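Long-range contacts in fucolectin-related protein (Streptococcus pneumoniae, PDB 2WMF), which probably hydrolyses glycosidic bonds in host blood group carbohydrate antigens, acting as a family 98 glycoside hydrolase: residues E36-L41 against K71-I76; I76-A81 against R98-K103; S110-V115 against Y140-G145; W132-F137 against A171-H176. All coordinates share one frame; numbering follows the deposited sequence.

Contact 1. Residues E36-L41 against K71-I76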
# COMPACT_ATOMS: atom_id res chain seq x y z
N GLU A 36 1.87 7.89 -13.96
CA GLU A 36 0.66 8.16 -14.74
C GLU A 36 -0.17 6.92 -15.08
O GLU A 36 -1.27 7.03 -15.59
CB GLU A 36 1.03 8.92 -16.02
CG GLU A 36 1.73 10.24 -15.66
CD GLU A 36 2.21 11.07 -16.85
OE1 GLU A 36 1.72 10.84 -17.95
OE2 GLU A 36 3.11 11.98 -16.62
N SER A 37 0.35 5.74 -14.74
CA SER A 37 -0.28 4.46 -15.06
C SER A 37 0.07 3.43 -13.96
O SER A 37 0.89 2.53 -14.16
CB SER A 37 0.26 3.97 -16.40
OG SER A 37 -0.34 2.79 -16.84
N PRO A 38 -0.50 3.61 -12.77
CA PRO A 38 -0.23 2.69 -11.67
C PRO A 38 -0.89 1.33 -11.90
O PRO A 38 -1.66 1.15 -12.87
CB PRO A 38 -0.85 3.41 -10.47
CG PRO A 38 -2.00 4.19 -11.05
CD PRO A 38 -1.45 4.66 -12.39
N LEU A 39 -0.56 0.37 -11.04
CA LEU A 39 -1.04 -0.99 -11.18
C LEU A 39 -1.69 -1.50 -9.88
O LEU A 39 -1.11 -1.39 -8.79
CB LEU A 39 0.10 -1.97 -11.60
CG LEU A 39 -0.29 -3.44 -11.75
CD1 LEU A 39 -1.27 -3.56 -12.94
CD2 LEU A 39 0.92 -4.37 -11.96
N LEU A 40 -2.93 -1.97 -10.01
CA LEU A 40 -3.66 -2.60 -8.90
C LEU A 40 -3.72 -4.10 -9.14
O LEU A 40 -4.26 -4.54 -10.15
CB LEU A 40 -5.07 -2.00 -8.79
CG LEU A 40 -6.03 -2.64 -7.77
CD1 LEU A 40 -5.55 -2.26 -6.36
CD2 LEU A 40 -7.51 -2.23 -7.95
N LEU A 41 -3.17 -4.88 -8.20
CA LEU A 41 -3.24 -6.31 -8.21
C LEU A 41 -4.33 -6.81 -7.23
O LEU A 41 -4.41 -6.36 -6.08
CB LEU A 41 -1.90 -6.94 -7.83
CG LEU A 41 -0.76 -6.75 -8.84
CD1 LEU A 41 0.62 -7.06 -8.21
CD2 LEU A 41 -1.01 -7.62 -10.07
N LYS A 71 -9.87 -1.06 -14.85
CA LYS A 71 -9.32 -2.16 -15.64
C LYS A 71 -8.03 -1.87 -16.44
O LYS A 71 -7.16 -2.72 -16.51
CB LYS A 71 -10.41 -2.77 -16.54
CG LYS A 71 -11.41 -3.72 -15.86
CD LYS A 71 -12.31 -4.39 -16.91
CE LYS A 71 -13.10 -5.58 -16.37
NZ LYS A 71 -14.25 -5.18 -15.51
N PRO A 72 -7.91 -0.68 -17.08
CA PRO A 72 -6.66 -0.42 -17.79
C PRO A 72 -5.40 -0.39 -16.92
O PRO A 72 -4.29 -0.39 -17.46
CB PRO A 72 -6.89 0.97 -18.45
CG PRO A 72 -8.40 1.16 -18.46
CD PRO A 72 -8.90 0.40 -17.26
N TYR A 73 -5.60 -0.34 -15.59
CA TYR A 73 -4.56 -0.18 -14.58
C TYR A 73 -4.57 -1.34 -13.58
O TYR A 73 -4.12 -1.18 -12.47
CB TYR A 73 -4.78 1.15 -13.85
CG TYR A 73 -4.87 2.32 -14.79
CD1 TYR A 73 -3.74 2.83 -15.40
CD2 TYR A 73 -6.09 2.88 -15.09
CE1 TYR A 73 -3.82 3.89 -16.28
CE2 TYR A 73 -6.20 3.93 -16.00
CZ TYR A 73 -5.06 4.44 -16.56
OH TYR A 73 -5.14 5.52 -17.48
N ALA A 74 -5.08 -2.48 -14.02
CA ALA A 74 -5.31 -3.63 -13.13
C ALA A 74 -4.86 -4.97 -13.71
O ALA A 74 -4.79 -5.14 -14.92
CB ALA A 74 -6.80 -3.72 -12.71
N ALA A 75 -4.65 -5.94 -12.83
CA ALA A 75 -4.37 -7.30 -13.19
C ALA A 75 -4.74 -8.20 -12.03
O ALA A 75 -4.88 -7.75 -10.89
CB ALA A 75 -2.91 -7.49 -13.56
N ILE A 76 -4.85 -9.47 -12.34
CA ILE A 76 -5.18 -10.51 -11.39
C ILE A 76 -3.94 -11.35 -11.04
O ILE A 76 -3.22 -11.85 -11.93
CB ILE A 76 -6.30 -11.44 -11.92
CG1 ILE A 76 -7.55 -10.62 -12.28
CG2 ILE A 76 -6.61 -12.54 -10.90
CD1 ILE A 76 -8.14 -9.79 -11.12

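Contact 2. Residues I76-A81 against R98-K103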
# COMPACT_ATOMS: atom_id res chain seq x y z
N ILE A 76 -4.85 -9.47 -12.34
CA ILE A 76 -5.18 -10.51 -11.39
C ILE A 76 -3.94 -11.35 -11.04
O ILE A 76 -3.22 -11.85 -11.93
CB ILE A 76 -6.30 -11.44 -11.92
CG1 ILE A 76 -7.55 -10.62 -12.28
CG2 ILE A 76 -6.61 -12.54 -10.90
CD1 ILE A 76 -8.14 -9.79 -11.12
N GLU A 77 -3.69 -11.48 -9.75
CA GLU A 77 -2.60 -12.34 -9.25
C GLU A 77 -3.16 -13.76 -9.06
O GLU A 77 -4.29 -13.93 -8.58
CB GLU A 77 -2.08 -11.82 -7.89
CG GLU A 77 -1.29 -12.91 -7.11
CD GLU A 77 -0.97 -12.57 -5.68
OE1 GLU A 77 -0.59 -11.43 -5.40
OE2 GLU A 77 -1.03 -13.48 -4.79
N LEU A 78 -2.40 -14.74 -9.53
CA LEU A 78 -2.76 -16.14 -9.41
C LEU A 78 -1.77 -16.81 -8.50
O LEU A 78 -0.64 -17.01 -8.87
CB LEU A 78 -2.78 -16.82 -10.78
CG LEU A 78 -3.91 -16.36 -11.73
CD1 LEU A 78 -3.59 -16.89 -13.17
CD2 LEU A 78 -5.30 -16.84 -11.30
N HIS A 79 -2.22 -17.16 -7.30
CA HIS A 79 -1.40 -17.78 -6.27
C HIS A 79 -1.83 -19.25 -6.13
O HIS A 79 -2.99 -19.53 -5.83
CB HIS A 79 -1.58 -17.07 -4.91
CG HIS A 79 -0.52 -17.40 -3.90
ND1 HIS A 79 -0.00 -18.68 -3.73
CD2 HIS A 79 0.13 -16.62 -3.01
CE1 HIS A 79 0.94 -18.64 -2.79
NE2 HIS A 79 1.05 -17.40 -2.35
N PRO A 80 -0.91 -20.19 -6.36
CA PRO A 80 -1.33 -21.59 -6.38
C PRO A 80 -1.82 -22.10 -5.03
O PRO A 80 -2.62 -23.03 -4.99
CB PRO A 80 -0.07 -22.34 -6.86
CG PRO A 80 1.09 -21.43 -6.48
CD PRO A 80 0.54 -20.03 -6.63
N ALA A 81 -1.34 -21.48 -3.94
CA ALA A 81 -1.95 -21.69 -2.61
C ALA A 81 -2.12 -23.18 -2.28
O ALA A 81 -1.12 -23.88 -2.21
CB ALA A 81 -3.28 -20.92 -2.49
N ARG A 98 2.17 -27.17 -12.23
CA ARG A 98 2.26 -26.71 -13.61
C ARG A 98 0.86 -26.81 -14.28
O ARG A 98 0.41 -25.89 -14.98
CB ARG A 98 3.31 -27.52 -14.36
CG ARG A 98 4.75 -27.35 -13.89
CD ARG A 98 5.72 -27.98 -14.87
NE ARG A 98 7.09 -28.09 -14.38
CZ ARG A 98 8.11 -28.50 -15.13
NH1 ARG A 98 7.92 -28.83 -16.39
NH2 ARG A 98 9.33 -28.56 -14.63
N GLU A 99 0.17 -27.91 -14.01
CA GLU A 99 -1.17 -28.14 -14.55
C GLU A 99 -2.12 -27.01 -14.14
O GLU A 99 -2.91 -26.52 -14.97
CB GLU A 99 -1.71 -29.51 -14.09
CG GLU A 99 -1.44 -30.55 -15.13
CD GLU A 99 -1.55 -32.00 -14.67
OE1 GLU A 99 -2.12 -32.27 -13.58
OE2 GLU A 99 -1.03 -32.87 -15.43
N TRP A 100 -2.04 -26.61 -12.87
CA TRP A 100 -2.87 -25.53 -12.36
C TRP A 100 -2.53 -24.20 -13.04
O TRP A 100 -3.43 -23.49 -13.46
CB TRP A 100 -2.72 -25.39 -10.84
CG TRP A 100 -3.67 -24.39 -10.24
CD1 TRP A 100 -4.96 -24.60 -9.89
CD2 TRP A 100 -3.40 -23.00 -9.94
NE1 TRP A 100 -5.52 -23.44 -9.38
CE2 TRP A 100 -4.58 -22.45 -9.39
CE3 TRP A 100 -2.27 -22.18 -10.08
CZ2 TRP A 100 -4.66 -21.11 -8.98
CZ3 TRP A 100 -2.36 -20.86 -9.66
CH2 TRP A 100 -3.53 -20.34 -9.12
N TYR A 101 -1.23 -23.88 -13.13
CA TYR A 101 -0.82 -22.64 -13.83
C TYR A 101 -1.39 -22.59 -15.26
O TYR A 101 -1.95 -21.59 -15.66
CB TYR A 101 0.69 -22.52 -13.91
CG TYR A 101 1.43 -22.16 -12.61
CD1 TYR A 101 0.97 -21.16 -11.75
CD2 TYR A 101 2.63 -22.78 -12.30
CE1 TYR A 101 1.69 -20.84 -10.59
CE2 TYR A 101 3.35 -22.46 -11.14
CZ TYR A 101 2.86 -21.49 -10.29
OH TYR A 101 3.59 -21.19 -9.17
N VAL A 102 -1.24 -23.70 -15.97
CA VAL A 102 -1.69 -23.81 -17.36
C VAL A 102 -3.20 -23.73 -17.46
O VAL A 102 -3.73 -22.99 -18.30
CB VAL A 102 -1.14 -25.10 -18.04
CG1 VAL A 102 -1.82 -25.33 -19.42
CG2 VAL A 102 0.40 -25.02 -18.18
N LYS A 103 -3.91 -24.43 -16.59
CA LYS A 103 -5.37 -24.29 -16.50
C LYS A 103 -5.79 -22.83 -16.36
O LYS A 103 -6.66 -22.35 -17.05
CB LYS A 103 -5.93 -25.12 -15.32
CG LYS A 103 -7.44 -25.00 -15.09
CD LYS A 103 -7.81 -25.56 -13.72
CE LYS A 103 -9.24 -25.24 -13.32
NZ LYS A 103 -10.20 -26.24 -13.86

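Contact 3. Residues S110-V115 against Y140-G145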
# COMPACT_ATOMS: atom_id res chain seq x y z
N SER A 110 -8.48 -17.00 -22.67
CA SER A 110 -9.80 -17.04 -23.33
C SER A 110 -10.69 -15.80 -23.02
O SER A 110 -11.50 -15.37 -23.85
CB SER A 110 -10.52 -18.33 -22.99
OG SER A 110 -11.06 -18.28 -21.68
N LEU A 111 -10.49 -15.22 -21.82
CA LEU A 111 -11.21 -14.04 -21.36
C LEU A 111 -10.47 -12.70 -21.48
O LEU A 111 -11.00 -11.63 -21.12
CB LEU A 111 -11.65 -14.25 -19.90
CG LEU A 111 -12.61 -15.43 -19.62
CD1 LEU A 111 -12.83 -15.65 -18.11
CD2 LEU A 111 -13.95 -15.20 -20.32
N ASN A 112 -9.26 -12.75 -22.03
CA ASN A 112 -8.37 -11.58 -22.13
C ASN A 112 -8.11 -10.85 -20.82
O ASN A 112 -8.02 -9.63 -20.76
CB ASN A 112 -8.76 -10.61 -23.25
CG ASN A 112 -7.84 -10.76 -24.40
OD1 ASN A 112 -6.67 -10.30 -24.36
ND2 ASN A 112 -8.28 -11.51 -25.40
N ILE A 113 -7.91 -11.64 -19.78
CA ILE A 113 -7.67 -11.07 -18.43
C ILE A 113 -6.17 -11.06 -18.14
O ILE A 113 -5.56 -12.12 -18.16
CB ILE A 113 -8.33 -11.93 -17.36
CG1 ILE A 113 -9.85 -11.94 -17.54
CG2 ILE A 113 -7.92 -11.43 -15.90
CD1 ILE A 113 -10.55 -12.98 -16.68
N PRO A 114 -5.58 -9.88 -17.85
CA PRO A 114 -4.13 -9.82 -17.54
C PRO A 114 -3.83 -10.49 -16.19
O PRO A 114 -4.51 -10.21 -15.20
CB PRO A 114 -3.82 -8.32 -17.51
CG PRO A 114 -5.10 -7.66 -17.18
CD PRO A 114 -6.20 -8.53 -17.79
N VAL A 115 -2.84 -11.38 -16.17
CA VAL A 115 -2.48 -12.09 -14.98
C VAL A 115 -0.98 -12.09 -14.68
O VAL A 115 -0.14 -11.96 -15.57
CB VAL A 115 -3.01 -13.55 -15.00
CG1 VAL A 115 -4.56 -13.59 -15.09
CG2 VAL A 115 -2.33 -14.37 -16.14
N TYR A 140 1.30 -17.21 -24.05
CA TYR A 140 0.19 -16.48 -23.45
C TYR A 140 0.47 -14.97 -23.41
O TYR A 140 1.26 -14.49 -22.56
CB TYR A 140 -0.06 -17.00 -22.03
CG TYR A 140 -0.50 -18.45 -21.98
CD1 TYR A 140 -1.78 -18.81 -22.44
CD2 TYR A 140 0.37 -19.46 -21.58
CE1 TYR A 140 -2.20 -20.11 -22.43
CE2 TYR A 140 -0.05 -20.81 -21.57
CZ TYR A 140 -1.34 -21.11 -22.02
OH TYR A 140 -1.77 -22.41 -22.01
N SER A 141 -0.22 -14.21 -24.26
CA SER A 141 -0.12 -12.75 -24.24
C SER A 141 -0.67 -12.15 -22.92
O SER A 141 -0.28 -11.06 -22.53
CB SER A 141 -0.84 -12.12 -25.46
OG SER A 141 -2.22 -12.34 -25.43
N VAL A 142 -1.60 -12.86 -22.28
CA VAL A 142 -2.17 -12.37 -20.98
C VAL A 142 -1.18 -12.51 -19.81
O VAL A 142 -1.42 -11.92 -18.76
CB VAL A 142 -3.50 -13.05 -20.58
CG1 VAL A 142 -4.62 -12.73 -21.60
CG2 VAL A 142 -3.34 -14.53 -20.38
N LEU A 143 -0.11 -13.28 -19.97
CA LEU A 143 0.85 -13.47 -18.88
C LEU A 143 1.74 -12.22 -18.82
O LEU A 143 2.61 -12.04 -19.64
CB LEU A 143 1.67 -14.74 -19.06
CG LEU A 143 2.71 -15.02 -17.97
CD1 LEU A 143 2.04 -15.00 -16.55
CD2 LEU A 143 3.53 -16.32 -18.21
N LYS A 144 1.55 -11.41 -17.78
CA LYS A 144 2.21 -10.12 -17.64
C LYS A 144 3.45 -10.15 -16.77
O LYS A 144 4.24 -9.21 -16.80
CB LYS A 144 1.22 -9.05 -17.11
CG LYS A 144 -0.05 -8.90 -17.95
CD LYS A 144 0.33 -8.50 -19.38
CE LYS A 144 -0.86 -8.04 -20.16
NZ LYS A 144 -1.83 -9.04 -20.09
N GLY A 145 3.68 -11.24 -16.06
CA GLY A 145 4.81 -11.34 -15.16
C GLY A 145 4.58 -12.34 -14.05
O GLY A 145 3.63 -13.13 -14.07
O HOH W 1 -3.53 -10.04 -24.62

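Contact 4. Residues W132-F137 against A171-H176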
# COMPACT_ATOMS: atom_id res chain seq x y z
N TRP A 132 10.59 -23.18 -18.49
CA TRP A 132 9.14 -23.35 -18.47
C TRP A 132 8.42 -22.01 -18.47
O TRP A 132 7.45 -21.81 -19.20
CB TRP A 132 8.70 -24.20 -17.26
CG TRP A 132 7.21 -24.39 -17.13
CD1 TRP A 132 6.45 -25.41 -17.63
CD2 TRP A 132 6.29 -23.51 -16.45
NE1 TRP A 132 5.14 -25.23 -17.29
CE2 TRP A 132 5.00 -24.07 -16.58
CE3 TRP A 132 6.44 -22.31 -15.73
CZ2 TRP A 132 3.86 -23.47 -16.05
CZ3 TRP A 132 5.32 -21.72 -15.22
CH2 TRP A 132 4.05 -22.30 -15.35
N LEU A 133 8.89 -21.07 -17.68
CA LEU A 133 8.28 -19.74 -17.68
C LEU A 133 8.41 -19.06 -19.06
O LEU A 133 7.46 -18.43 -19.55
CB LEU A 133 8.93 -18.87 -16.60
CG LEU A 133 8.41 -17.45 -16.48
CD1 LEU A 133 6.93 -17.45 -16.13
CD2 LEU A 133 9.25 -16.63 -15.45
N ASP A 134 9.61 -19.17 -19.65
CA ASP A 134 9.91 -18.63 -20.99
C ASP A 134 8.83 -19.15 -22.00
O ASP A 134 8.23 -18.36 -22.73
CB ASP A 134 11.33 -19.03 -21.38
CG ASP A 134 11.80 -18.43 -22.71
OD1 ASP A 134 11.11 -18.65 -23.73
OD2 ASP A 134 12.82 -17.73 -22.69
N GLU A 135 8.56 -20.45 -21.95
CA GLU A 135 7.53 -21.10 -22.78
C GLU A 135 6.16 -20.50 -22.54
O GLU A 135 5.41 -20.27 -23.47
CB GLU A 135 7.50 -22.61 -22.52
CG GLU A 135 8.72 -23.31 -23.06
CD GLU A 135 8.84 -24.77 -22.59
OE1 GLU A 135 8.02 -25.24 -21.74
OE2 GLU A 135 9.78 -25.46 -23.08
N GLN A 136 5.83 -20.24 -21.28
CA GLN A 136 4.54 -19.67 -20.98
C GLN A 136 4.40 -18.23 -21.52
O GLN A 136 3.35 -17.89 -22.04
CB GLN A 136 4.19 -19.75 -19.48
CG GLN A 136 4.36 -21.12 -18.82
CD GLN A 136 3.95 -22.29 -19.73
OE1 GLN A 136 2.82 -22.33 -20.26
NE2 GLN A 136 4.87 -23.23 -19.94
N PHE A 137 5.46 -17.42 -21.43
CA PHE A 137 5.43 -16.08 -22.01
C PHE A 137 5.23 -16.14 -23.54
O PHE A 137 4.53 -15.32 -24.10
CB PHE A 137 6.72 -15.31 -21.72
CG PHE A 137 6.81 -14.71 -20.34
CD1 PHE A 137 5.81 -13.89 -19.86
CD2 PHE A 137 7.96 -14.90 -19.57
CE1 PHE A 137 5.90 -13.28 -18.58
CE2 PHE A 137 8.07 -14.29 -18.31
CZ PHE A 137 7.02 -13.48 -17.82
N ALA A 171 12.54 -9.86 -18.67
CA ALA A 171 13.06 -8.78 -19.53
C ALA A 171 13.00 -9.19 -21.01
O ALA A 171 12.80 -8.34 -21.89
CB ALA A 171 14.51 -8.40 -19.11
N LYS A 172 13.18 -10.48 -21.27
CA LYS A 172 13.14 -11.00 -22.64
C LYS A 172 11.77 -10.76 -23.29
O LYS A 172 11.65 -10.57 -24.53
CB LYS A 172 13.53 -12.47 -22.61
CG LYS A 172 13.49 -13.18 -23.93
CD LYS A 172 14.06 -14.62 -23.83
CE LYS A 172 13.75 -15.44 -25.08
NZ LYS A 172 14.09 -16.86 -24.93
N TYR A 173 10.72 -10.77 -22.47
CA TYR A 173 9.34 -10.74 -22.94
C TYR A 173 8.59 -9.46 -22.57
O TYR A 173 7.39 -9.40 -22.73
CB TYR A 173 8.58 -12.00 -22.43
CG TYR A 173 9.07 -13.28 -23.11
CD1 TYR A 173 8.65 -13.57 -24.40
CD2 TYR A 173 10.01 -14.12 -22.51
CE1 TYR A 173 9.12 -14.70 -25.07
CE2 TYR A 173 10.50 -15.25 -23.16
CZ TYR A 173 10.06 -15.54 -24.45
OH TYR A 173 10.50 -16.65 -25.18
N GLY A 174 9.29 -8.44 -22.04
CA GLY A 174 8.63 -7.19 -21.68
C GLY A 174 7.73 -7.30 -20.46
O GLY A 174 6.83 -6.48 -20.28
N ALA A 175 8.01 -8.31 -19.64
CA ALA A 175 7.21 -8.60 -18.48
C ALA A 175 7.81 -8.00 -17.20
O ALA A 175 8.92 -7.43 -17.23
CB ALA A 175 7.04 -10.11 -18.34
N HIS A 176 7.06 -8.11 -16.10
CA HIS A 176 7.54 -7.62 -14.78
C HIS A 176 7.72 -8.76 -13.76
O HIS A 176 6.89 -9.64 -13.65
CB HIS A 176 6.57 -6.60 -14.20
CG HIS A 176 6.60 -5.27 -14.89
ND1 HIS A 176 5.77 -4.95 -15.96
CD2 HIS A 176 7.37 -4.17 -14.67
CE1 HIS A 176 6.05 -3.72 -16.36
NE2 HIS A 176 7.01 -3.22 -15.59

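Contact 1. Residues E36-L41 against K71-I76
Leu-40 and Leu-41 pair in parallel register with Ala-74 and Ala-75, and the axes of strands 39-41 and 74-76 come within 4.9 Å at an angle of 26°. Leu-40 serves both bonds of the ladder: its N donates to Tyr-73 O at 2.8 Å, while its O accepts from Ala-75 N at 3.0 Å. The same carbonyls also receive longer CA-H...O contacts, for example Leu-39 CA to Tyr-73 O at 3.3 Å. In the closed eight-stranded parallel barrel, a (beta/alpha)8 fold, strand 39-45, helix 59-64 and strand 74-79 form a beta-alpha-beta unit, and the contact lies at the N-terminal ends of its two strands. Leu-41 and Ala-75 point into the barrel, where Leu-41 CD2 lies 4.0 Å from Ala-75 CB and Phe-116 packs against both. A small alanine suits this place, since its methyl lets the CD2 branch of Leu-41 pack against it. Leu-39 also reaches Ala-75, its CD1 resting 4.3 Å from Ala-75 CB beside the backbone of Ala-74; chi1 of 179° sends its branch away from its own backbone N. Leu-40 and Ala-74 occupy the other face, toward the helical layer, with Leu-40 on helix 307-322 and Ala-74 against Trp-63. Before the strands, Tyr-73 lays its ring alongside residues 36-38. Pro-38 O sits near the ring plane at its edge, 3.3 Å from Tyr-73 CB, and Ser-37 OG lies at the same edge, 3.7 Å from Tyr-73 CD1. That hydroxyl is hydrogen-bonded to Thr-32 O; toward the tyrosine it meets ring carbons only.

Contact 2. Residues I76-A81 against R98-K103
Trp-100 presents one face of its six-membered ring to Pro-80, whose CA stands above it 3.8 Å from the centroid and 23° off the ring normal, a CH-pi contact. Pro-80 CB lies beyond the rim, 3.9 Å from Trp-100 CE3. Proline suits the spot because its rigid ring sets CA over the indole and CG against Tyr-101. At the far end of the indole, Leu-78 CB lies 4.0 Å from Trp-100 CH2. His-79 O is nearer to Trp-100 CH2, at 3.4 Å, without a hydrogen bond. With CB of Trp-100 already directed at the strand, CG anti to the backbone N (chi1 -174°) extends the indole that way. The contact lies in a beta-alpha-beta unit of the (beta/alpha)8 barrel: after strand 74-79 a long loop leads to helix 95-111, which packs outside the barrel before the chain crosses to strand 115-121. The indole N-H is spent on Gly-52 O, so the tryptophan serves both as apolar packing and as a polar tie to another loop. Tyr-101, the next residue on the helix, passes Pro-80 at an oblique angle, with Pro-80 CG 3.7 Å from Tyr-101 OH, an oxygen hydrogen-bonded to Val-118 O on the neighbouring strand. His-79 points away from the helix; its ND1 accepts the N-H of Ala-81 at 3.1 Å, with the donor tilted 25° from the imidazole plane, a local bond that spans Pro-80.

Contact 3. Residues S110-V115 against Y140-G145
Val-115 and Leu-143 form a parallel bridge between the third and fourth strands of the (beta/alpha)8 barrel, where residues 112-115 lead out of helix 95-111. Val-115 N gives a nearly straight bond (177°) to Val-142 O at 3.0 Å, and Val-115 O takes the N-H of Lys-144 at 2.8 Å. Val-142 O has a second donor: Lys-144 NZ arrives at 3.2 Å, from the face opposite to Val-115 N and above the carbonyl plane. Bent at chi2 and chi4, the lysine chain folds back onto this carbonyl two residues earlier, which brings NZ within 3.3 Å of Pro-114 CB; lysine is long and flexible enough to fold back so. Val-142 directs its branched side chain at the opposite segment, setting CB 3.3 Å from Ile-113 O. Further out, Asn-112 closes the helix in a Schellman motif with the positive phi that asparagine tolerates well. Gln-109, also of helix 95-111, bonds to Val-142 N and Ser-141 OG of the type I turn at 140-143. One water joins the two sides, donating to Asn-112 OD1 at 3.2 Å and lying 2.8 Å from Ser-141 OG.

Contact 4. Residues W132-F137 against A171-H176
Asp-134 OD1 is gripped by two donors, the phenol of Tyr-173, whose OH gives a short bond of 2.5 Å, and the amide NE2 of Gln-138 on the same helix. The phenol arrives from above the carboxylate, 41° out of its plane, and the carboxylate and tyrosine ring stand almost perpendicular. The other oxygen, Asp-134 OD2, uses its syn lone pair for Lys-172 NZ at 2.7 Å, a salt bridge reached by an extended lysine chain that crosses the aspartate at about a right angle. With partners on both oxygens the carboxylate can hardly rotate, and the nearby ammonium probably favours its charged form. The contact joins two successive outer helices of the (beta/alpha)8 barrel, 130-139 and the end of 159-172, on either side of strand 143-149 in sequence. About one turn on from Asp-134, Phe-137 CB lies over the face of the Tyr-173 ring, 3.6 Å from the ring centroid, in a CH-pi contact. The two rings themselves are inclined by 24° and so far displaced that they hardly overlap, with centroids 5.4 Å apart. Ala-175 CB presses on Phe-137 CE1 at 3.4 Å, its small methyl suited to such a close approach. Arg-30 hydrogen-bonds to both Tyr-173 O and Phe-137 O.

All four contacts belong to one (beta/alpha)8 barrel and follow its first strands and helices. Contacts 1 and 2 come in series along strand 74-79, sharing Ile-76, with centres about 20 Å apart. Contact 3 lies about 13 Å from the centre of contact 1 and 12 Å from that of contact 2; it shares helix 95-111 with the latter, and Pro-114 O bonds to Ile-76 N. Contacts 3 and 4, centres about 12 Å apart, alternate along the chain and touch directly, Lys-144 O bonding to His-176 N. The barrel wall is thus continuous from strand 39-45 to strand 176-180, while contact 2 packs helix 95-111 on its strand and contact 4 joins helix 130-139 to the end of helix 159-172.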